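Local coordinates for uncharacterized protein ScGH5_18 (Streptomyces cattleya, PDB 7LR8), which probably hydrolyses the Manβ1-4GlcNAc fragment left by N-glycan breakdown, as a family 5 (subfamily 18) glycoside hydrolase of a soil actinomycete, at residues V227-A232 with C376-A381. The protein carries 1 engineered substitution. Residues are numbered along the deposited sequence; the frame is centred on the assembly and turned at random.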
loop_
_atom_site.group_PDB
_atom_site.type_symbol
_atom_site.label_atom_id
_atom_site.label_comp_id
_atom_site.label_asym_id
_atom_site.label_seq_id
_atom_site.Cartn_x
_atom_site.Cartn_y
_atom_site.Cartn_z
ATOM N N VAL B 227 -27.466 -0.160 6.593
ATOM C CA VAL B 227 -28.704 0.055 5.842
ATOM C C VAL B 227 -28.517 0.876 4.574
ATOM O O VAL B 227 -29.503 1.125 3.871
ATOM C CB VAL B 227 -29.786 0.693 6.743
ATOM C CG1 VAL B 227 -30.120 -0.243 7.897
ATOM C CG2 VAL B 227 -29.357 2.052 7.264
ATOM N N PHE B 228 -27.286 1.287 4.238
ATOM C CA PHE B 228 -27.044 1.843 2.911
ATOM C C PHE B 228 -26.909 0.757 1.846
ATOM O O PHE B 228 -26.621 1.070 0.683
ATOM C CB PHE B 228 -25.801 2.755 2.901
ATOM C CG PHE B 228 -24.534 2.112 3.423
ATOM C CD1 PHE B 228 -24.020 0.951 2.858
ATOM C CD2 PHE B 228 -23.836 2.703 4.464
ATOM C CE1 PHE B 228 -22.851 0.377 3.342
ATOM C CE2 PHE B 228 -22.677 2.138 4.953
ATOM C CZ PHE B 228 -22.174 0.975 4.385
ATOM N N ASN B 229 -27.135 -0.497 2.217
ATOM C CA ASN B 229 -27.002 -1.643 1.329
ATOM C C ASN B 229 -28.214 -1.847 0.423
ATOM O O ASN B 229 -28.376 -2.945 -0.127
ATOM C CB ASN B 229 -26.760 -2.902 2.160
ATOM C CG ASN B 229 -27.955 -3.282 3.012
ATOM O OD1 ASN B 229 -29.015 -2.631 2.972
ATOM N ND2 ASN B 229 -27.796 -4.336 3.797
ATOM N N GLY B 230 -29.089 -0.846 0.303
ATOM C CA GLY B 230 -30.338 -0.965 -0.420
ATOM C C GLY B 230 -31.560 -0.939 0.471
ATOM O O GLY B 230 -32.670 -0.714 -0.027
ATOM N N THR B 231 -31.381 -1.159 1.777
ATOM C CA THR B 231 -32.523 -1.201 2.680
ATOM C C THR B 231 -33.171 0.166 2.807
ATOM O O THR B 231 -34.379 0.315 2.587
ATOM C CB THR B 231 -32.096 -1.703 4.056
ATOM O OG1 THR B 231 -31.569 -3.039 3.951
ATOM C CG2 THR B 231 -33.297 -1.685 4.988
ATOM N N ALA B 232 -32.386 1.179 3.173
ATOM C CA ALA B 232 -32.944 2.525 3.294
ATOM C C ALA B 232 -33.450 3.044 1.953
ATOM O O ALA B 232 -34.489 3.712 1.886
ATOM C CB ALA B 232 -31.903 3.478 3.874
ATOM N N CYS B 376 -32.631 -13.278 0.323
ATOM C CA CYS B 376 -32.430 -12.708 1.645
ATOM C C CYS B 376 -32.071 -11.233 1.601
ATOM O O CYS B 376 -32.107 -10.577 2.650
ATOM C CB CYS B 376 -31.328 -13.469 2.385
ATOM S SG CYS B 376 -31.692 -15.218 2.655
ATOM N N ALA B 377 -31.717 -10.711 0.427
ATOM C CA ALA B 377 -31.278 -9.337 0.277
ATOM C C ALA B 377 -32.474 -8.396 0.275
ATOM O O ALA B 377 -33.614 -8.834 0.098
ATOM C CB ALA B 377 -30.493 -9.181 -1.024
ATOM N N PRO B 378 -32.245 -7.099 0.482
ATOM C CA PRO B 378 -33.335 -6.126 0.320
ATOM C C PRO B 378 -34.050 -6.319 -1.011
ATOM O O PRO B 378 -33.421 -6.480 -2.058
ATOM C CB PRO B 378 -32.612 -4.776 0.391
ATOM C CG PRO B 378 -31.419 -5.051 1.277
ATOM C CD PRO B 378 -31.001 -6.465 0.966
ATOM N N GLY B 379 -35.383 -6.319 -0.965
ATOM C CA GLY B 379 -36.182 -6.633 -2.131
ATOM C C GLY B 379 -36.489 -8.106 -2.311
ATOM O O GLY B 379 -37.386 -8.442 -3.096
ATOM N N GLY B 380 -35.782 -8.993 -1.592
ATOM C CA GLY B 380 -35.975 -10.419 -1.751
ATOM C C GLY B 380 -37.151 -10.955 -0.955
ATOM O O GLY B 380 -37.638 -10.335 -0.006
ATOM N N ALA B 381 -37.602 -12.149 -1.348
ATOM C CA ALA B 381 -38.834 -12.688 -0.777
ATOM C C ALA B 381 -38.666 -13.033 0.698
ATOM O O ALA B 381 -39.604 -12.865 1.484
ATOM C CB ALA B 381 -39.293 -13.916 -1.565
#
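P378 rests CB and CG of its ring against the turn N229-T231; the contact is packing, with no hydrogen bond between the two segments. P378 CG lies 3.3 Å from T231 OG1 and 3.8 Å from N229 OD1. P378 CB is 4.0 Å from G230 C, and the proline crosses both polar side chains at about a right angle.

Hydrogen bonds within 227-232 shape the surface it meets. N229 OD1 closes an Asx turn by accepting from T231 N (3.0 Å) and also takes the T231 hydroxyl, OG1 at 2.8 Å, in the carbonyl plane on a lone pair. T231 OG1 stands beside its own backbone N (chi1 -61°), which lets both donors converge on one oxygen, while N229 ND2 hydrogen-bonds to D199 OD2. A leucine in place of N229 would probably leave T231 N and OG1 without their shared acceptor and D199 without its amide partner.

P378 sits in a type II turn, A377-G380, closed by G380 N to A377 O (2.8 Å). The contact joins the (β/α)8 barrel, at the start of helix 231-235, to the region of the small parallel sheet containing strand 358-362; Y235 OH of that helix also hydrogen-bonds G379 N, and Y203 and F383 of helices 200-203 and 381-391 flank P378.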